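Local coordinates for OmpA family protein (Klebsiella pneumoniae subsp. pneumoniae, PDB 7RJJ) that probably binds peptidoglycan through its OmpA-like domain, crystallised here with D-alanine in its pocket, at residues Val31-Asp36 against Asp73-Thr78; Arg95-Asn100 against Arg111-Leu116. All coordinates share one frame; numbering follows the deposited sequence. Where two conformers were deposited one is given.

Interaction 1 (Val31-Asp36 against Asp73-Thr78)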
loop_
_atom_site.group_PDB
_atom_site.type_symbol
_atom_site.label_atom_id
_atom_site.label_comp_id
_atom_site.label_asym_id
_atom_site.label_seq_id
_atom_site.Cartn_x
_atom_site.Cartn_y
_atom_site.Cartn_z
ATOM N N VAL A 31 -4.788 -10.962 -0.309
ATOM C CA VAL A 31 -4.689 -12.123 -1.234
ATOM C C VAL A 31 -5.052 -11.635 -2.645
ATOM O O VAL A 31 -4.353 -12.058 -3.619
ATOM C CB VAL A 31 -5.549 -13.314 -0.755
ATOM C CG1 VAL A 31 -5.706 -14.377 -1.831
ATOM C CG2 VAL A 31 -4.989 -13.931 0.525
ATOM N N SER A 32 -6.061 -10.747 -2.746
ATOM C CA SER A 32 -6.505 -10.257 -4.078
ATOM C C SER A 32 -5.351 -9.535 -4.796
ATOM O O SER A 32 -5.140 -9.790 -6.019
ATOM C CB SER A 32 -7.720 -9.380 -3.953
ATOM O OG SER A 32 -8.107 -8.906 -5.229
ATOM N N SER A 33 -4.632 -8.675 -4.075
ATOM C CA SER A 33 -3.467 -7.956 -4.660
ATOM C C SER A 33 -2.376 -8.963 -5.022
ATOM O O SER A 33 -1.761 -8.806 -6.091
ATOM C CB SER A 33 -2.925 -6.922 -3.719
ATOM O OG SER A 33 -3.880 -5.899 -3.497
ATOM N N LEU A 34 -2.156 -9.937 -4.136
ATOM C CA LEU A 34 -1.130 -10.984 -4.332
ATOM C C LEU A 34 -1.364 -11.705 -5.656
ATOM O O LEU A 34 -0.425 -11.871 -6.434
ATOM C CB LEU A 34 -1.155 -11.943 -3.140
ATOM C CG LEU A 34 -0.205 -13.135 -3.249
ATOM C CD1 LEU A 34 1.234 -12.668 -3.407
ATOM C CD2 LEU A 34 -0.338 -14.051 -2.045
HETATM N N MSE A 35 -2.614 -12.112 -5.906
HETATM C CA MSE A 35 -2.937 -12.833 -7.126
HETATM C C MSE A 35 -2.608 -11.958 -8.340
HETATM O O MSE A 35 -2.001 -12.437 -9.312
HETATM C CB MSE A 35 -4.392 -13.313 -7.088
HETATM C CG MSE A 35 -4.523 -14.741 -6.602
HETATM SE SE MSE A 35 -6.307 -15.178 -5.937
HETATM C CE MSE A 35 -7.360 -13.621 -5.378
ATOM N N ASP A 36 -2.952 -10.664 -8.260
ATOM C CA ASP A 36 -2.654 -9.734 -9.342
ATOM C C ASP A 36 -1.129 -9.646 -9.539
ATOM O O ASP A 36 -0.688 -9.575 -10.701
ATOM C CB ASP A 36 -3.245 -8.346 -9.083
ATOM C CG ASP A 36 -4.767 -8.289 -9.114
ATOM O OD1 ASP A 36 -5.367 -9.140 -9.767
ATOM O OD2 ASP A 36 -5.334 -7.386 -8.471
ATOM N N ASP A 73 6.119 -6.426 3.355
ATOM C CA ASP A 73 6.519 -7.562 4.230
ATOM C C ASP A 73 5.514 -8.716 4.107
ATOM O O ASP A 73 5.952 -9.881 4.062
ATOM C CB ASP A 73 6.630 -7.142 5.699
ATOM C CG ASP A 73 7.773 -6.201 6.034
ATOM O OD1 ASP A 73 8.540 -5.838 5.120
ATOM O OD2 ASP A 73 7.882 -5.841 7.233
ATOM N N TRP A 74 4.217 -8.404 4.046
ATOM C CA TRP A 74 3.209 -9.489 3.927
ATOM C C TRP A 74 3.377 -10.201 2.584
ATOM O O TRP A 74 3.434 -11.430 2.526
ATOM C CB TRP A 74 1.792 -8.934 4.094
ATOM C CG TRP A 74 0.736 -9.991 4.194
ATOM C CD1 TRP A 74 0.202 -10.507 5.340
ATOM C CD2 TRP A 74 0.079 -10.665 3.105
ATOM N NE1 TRP A 74 -0.757 -11.434 5.040
ATOM C CE2 TRP A 74 -0.840 -11.570 3.678
ATOM C CE3 TRP A 74 0.178 -10.600 1.711
ATOM C CZ2 TRP A 74 -1.656 -12.392 2.900
ATOM C CZ3 TRP A 74 -0.630 -11.411 0.943
ATOM C CH2 TRP A 74 -1.532 -12.297 1.533
HETATM N N MSE A 75 3.482 -9.422 1.505
HETATM C CA MSE A 75 3.597 -9.995 0.172
HETATM C C MSE A 75 4.852 -10.861 0.064
HETATM O O MSE A 75 4.827 -11.928 -0.538
HETATM C CB MSE A 75 3.645 -8.893 -0.885
HETATM C CG MSE A 75 2.410 -8.041 -0.951
HETATM SE SE MSE A 75 0.855 -9.018 -1.617
HETATM C CE MSE A 75 -0.544 -7.738 -1.146
ATOM N N ARG A 76 5.932 -10.421 0.692
ATOM C CA ARG A 76 7.215 -11.164 0.595
ATOM C C ARG A 76 7.178 -12.406 1.482
ATOM O O ARG A 76 7.493 -13.476 0.987
ATOM C CB ARG A 76 8.368 -10.251 1.025
ATOM C CG ARG A 76 9.731 -10.908 1.140
ATOM C CD ARG A 76 10.644 -10.004 1.935
ATOM N NE ARG A 76 10.222 -9.855 3.315
ATOM C CZ ARG A 76 10.492 -8.814 4.091
ATOM N NH1 ARG A 76 11.188 -7.791 3.625
ATOM N NH2 ARG A 76 10.057 -8.798 5.337
ATOM N N ASP A 77 6.767 -12.248 2.727
ATOM C CA ASP A 77 6.837 -13.357 3.717
ATOM C C ASP A 77 5.630 -14.301 3.589
ATOM O O ASP A 77 5.844 -15.527 3.627
ATOM C CB ASP A 77 7.002 -12.788 5.130
ATOM C CG ASP A 77 8.299 -12.007 5.323
ATOM O OD1 ASP A 77 9.228 -12.195 4.509
ATOM O OD2 ASP A 77 8.367 -11.209 6.278
ATOM N N THR A 78 4.419 -13.760 3.472
ATOM C CA THR A 78 3.206 -14.611 3.344
ATOM C C THR A 78 2.948 -14.965 1.871
ATOM O O THR A 78 2.445 -16.078 1.628
ATOM C CB THR A 78 2.001 -13.918 3.991
ATOM O OG1 THR A 78 2.348 -13.703 5.356
ATOM C CG2 THR A 78 0.726 -14.725 3.909
#
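Leu34 and selenomethionine Met75 meet where two helices of the OmpA-like alpha/beta fold, 27-38 and 57-77, pack together, and they illustrate how one long flexible side chain can bridge a wide helix pair. The axes of the local segments stay 10.8 Å apart and cross at -61°, so side chains reach across, partly onto the backbone of helix 27-38. Met75 spans the gap with a chain bent at chi2 (-68°), which brings SE to 3.9 Å from CB of Leu34; the two side chains run past one another in opposite directions. The buried Met75 side chain also packs on Leu30, Ile37 and Phe86. Trp74 enters beside it, its indole swung out by a CG anti to the backbone N (chi1 -171°). Leu34 crosses this side chain at about a right angle, with CD2 4.0 Å from CZ3 of Trp74, whereas CG2 of Val31 comes to the ring edge, near its plane, 4.0 Å from CH2. One indole face is covered from within its own segment by CB of Thr78. No hydrogen bond joins the segments; the contact is van der Waals packing, closest where CE of Met75 lies 3.6 Å from CB of Ser33.

Interaction 2 (Arg95-Asn100 against Arg111-Leu116)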
loop_
_atom_site.group_PDB
_atom_site.type_symbol
_atom_site.label_atom_id
_atom_site.label_comp_id
_atom_site.label_asym_id
_atom_site.label_seq_id
_atom_site.Cartn_x
_atom_site.Cartn_y
_atom_site.Cartn_z
ATOM N N ARG A 95 -2.366 12.786 -0.690
ATOM C CA ARG A 95 -3.312 12.392 -1.791
ATOM C C ARG A 95 -4.507 11.570 -1.326
ATOM O O ARG A 95 -4.657 10.405 -1.691
ATOM C CB ARG A 95 -2.587 11.610 -2.879
ATOM C CG ARG A 95 -1.565 12.465 -3.593
ATOM C CD ARG A 95 -1.134 11.824 -4.869
ATOM N NE ARG A 95 -0.117 12.667 -5.440
ATOM C CZ ARG A 95 0.546 12.386 -6.537
ATOM N NH1 ARG A 95 0.300 11.259 -7.191
ATOM N NH2 ARG A 95 1.467 13.230 -6.965
ATOM N N PRO A 96 -5.457 12.200 -0.609
ATOM C CA PRO A 96 -6.660 11.503 -0.165
ATOM C C PRO A 96 -7.538 11.011 -1.335
ATOM O O PRO A 96 -7.495 11.614 -2.418
ATOM C CB PRO A 96 -7.396 12.577 0.656
ATOM C CG PRO A 96 -6.878 13.898 0.109
ATOM C CD PRO A 96 -5.432 13.621 -0.225
ATOM N N ILE A 97 -8.240 9.888 -1.117
ATOM C CA ILE A 97 -9.218 9.319 -2.101
ATOM C C ILE A 97 -10.626 9.604 -1.564
ATOM O O ILE A 97 -11.607 9.430 -2.313
ATOM C CB ILE A 97 -9.009 7.809 -2.337
ATOM C CG1 ILE A 97 -9.141 7.004 -1.035
ATOM C CG2 ILE A 97 -7.680 7.557 -3.029
ATOM C CD1 ILE A 97 -9.302 5.511 -1.232
ATOM N N ALA A 98 -10.709 10.021 -0.301
ATOM C CA ALA A 98 -12.013 10.292 0.339
ATOM C C ALA A 98 -11.904 11.531 1.226
ATOM O O ALA A 98 -10.777 11.944 1.548
ATOM C CB ALA A 98 -12.452 9.091 1.145
ATOM N N THR A 99 -13.051 12.092 1.601
ATOM C CA THR A 99 -13.062 13.279 2.483
ATOM C C THR A 99 -12.385 12.910 3.806
ATOM O O THR A 99 -12.415 11.700 4.177
ATOM C CB THR A 99 -14.496 13.785 2.717
ATOM O OG1 THR A 99 -14.452 14.899 3.612
ATOM C CG2 THR A 99 -15.411 12.728 3.297
ATOM N N ASN A 100 -11.711 13.887 4.427
ATOM C CA ASN A 100 -11.157 13.694 5.790
ATOM C C ASN A 100 -12.168 14.294 6.779
ATOM O O ASN A 100 -11.856 14.350 7.974
ATOM C CB ASN A 100 -9.763 14.307 5.942
ATOM C CG ASN A 100 -8.682 13.420 5.369
ATOM O OD1 ASN A 100 -8.546 12.265 5.785
ATOM N ND2 ASN A 100 -7.915 13.945 4.427
ATOM N N ARG A 111 -4.377 3.993 3.808
ATOM C CA ARG A 111 -4.378 2.872 2.849
ATOM C C ARG A 111 -3.029 2.691 2.153
ATOM O O ARG A 111 -2.108 3.510 2.345
ATOM C CB ARG A 111 -5.417 3.227 1.786
ATOM C CG ARG A 111 -4.947 4.336 0.855
ATOM C CD ARG A 111 -6.054 4.953 0.027
ATOM N NE ARG A 111 -5.502 5.754 -1.060
ATOM C CZ ARG A 111 -5.126 7.020 -0.957
ATOM N NH1 ARG A 111 -5.230 7.661 0.200
ATOM N NH2 ARG A 111 -4.635 7.645 -2.013
ATOM N N VAL A 112 -2.950 1.637 1.353
ATOM C CA VAL A 112 -1.775 1.370 0.482
ATOM C C VAL A 112 -2.298 1.139 -0.941
ATOM O O VAL A 112 -3.371 0.517 -1.092
ATOM C CB VAL A 112 -0.937 0.190 1.004
ATOM C CG1 VAL A 112 -0.101 -0.444 -0.096
ATOM C CG2 VAL A 112 -0.084 0.593 2.197
ATOM N N GLU A 113 -1.583 1.684 -1.921
ATOM C CA GLU A 113 -1.863 1.563 -3.370
ATOM C C GLU A 113 -0.682 0.807 -3.990
ATOM O O GLU A 113 0.466 1.081 -3.564
ATOM C CB GLU A 113 -1.963 2.947 -4.017
ATOM C CG GLU A 113 -3.040 3.855 -3.445
ATOM C CD GLU A 113 -4.468 3.543 -3.852
ATOM O OE1 GLU A 113 -4.679 2.551 -4.607
ATOM O OE2 GLU A 113 -5.376 4.319 -3.443
ATOM N N ILE A 114 -0.950 -0.126 -4.898
ATOM C CA ILE A 114 0.138 -0.895 -5.570
ATOM C C ILE A 114 0.057 -0.634 -7.076
ATOM O O ILE A 114 -1.061 -0.674 -7.646
ATOM C CB ILE A 114 0.059 -2.397 -5.225
ATOM C CG1 ILE A 114 0.258 -2.636 -3.726
ATOM C CG2 ILE A 114 1.059 -3.197 -6.049
ATOM C CD1 ILE A 114 0.031 -4.063 -3.282
ATOM N N SER A 115 1.201 -0.307 -7.675
ATOM C CA SER A 115 1.285 -0.120 -9.143
ATOM C C SER A 115 2.327 -1.106 -9.671
ATOM O O SER A 115 3.399 -1.204 -9.034
ATOM C CB SER A 115 1.648 1.284 -9.506
ATOM O OG SER A 115 0.680 2.200 -9.032
ATOM N N LEU A 116 2.014 -1.830 -10.746
ATOM C CA LEU A 116 2.998 -2.787 -11.333
ATOM C C LEU A 116 3.641 -2.104 -12.549
ATOM O O LEU A 116 2.911 -1.664 -13.452
ATOM C CB LEU A 116 2.293 -4.100 -11.663
ATOM C CG LEU A 116 1.443 -4.682 -10.530
ATOM C CD1 LEU A 116 0.749 -5.962 -10.966
ATOM C CD2 LEU A 116 2.276 -4.930 -9.288
#
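Arg95-Asn100, an irregular loop, and Arg111-Leu116, which runs into strand 112-117, do not pair backbone to backbone: their nearest CA atoms, those of Pro96 and Arg111, are 9.4 Å apart. An arginine closes the gap, a good example of a guanidinium group using its edge and its face for different tasks. Arg111 leaves its backbone with CG wedged between N and the carbonyl carbon (chi1 73°), then runs extended to NE. At the edge of the group, NH2 donates to the carbonyl O of Arg95 over 2.8 Å, arriving almost in line with the C=O bond, while the bond from NH1 to the same oxygen is weak. NE is taken by Glu113, whose OE2 lies 2.8 Å away in the guanidinium plane; the hydrogen bond of this salt bridge is nearly straight (171°) and meets OE2 on its anti side, somewhat out of the carboxylate plane. Ile97 packs over one face, its CG2 3.2 Å from NH2 of Arg111, and its CD1 continues along the aliphatic part to reach CD of Arg111 at 3.5 Å. With NH1 also donating to Asn109 O, all three nitrogens are engaged, which should fix the rotation of the group. Asn109 binds Ile97 N and Ala98 O too, tying the loop to helix 103-109. The arrangement joins this loop to an inner strand of the sheet in an OmpA-like domain, with the Arg111 side chain about 9 Å from the bound D-alanine.

How the interactions relate
Followed from the N terminus, after the short strand 7-8 the chain forms helix 27-38, then strand 43-49 and helix 57-77; interaction 1 closes this excursion by bringing the C-terminal part of helix 57-77 back to the first helix. Strand 86-90 comes next, and only afterwards does interaction 2 open, closing the shorter loop that contains helix 103-109. The two therefore follow in series, neither nested nor crossed, with centres about 18 Å apart and on opposite sides of the chain's centre. Segment 111-116 itself touches interaction 1: Ile114 packs on Ser33 and Met75, and Leu116 on the backbone of Asp36. The same segment thus meets the helices with these residues and the loop with Arg111 and Glu113.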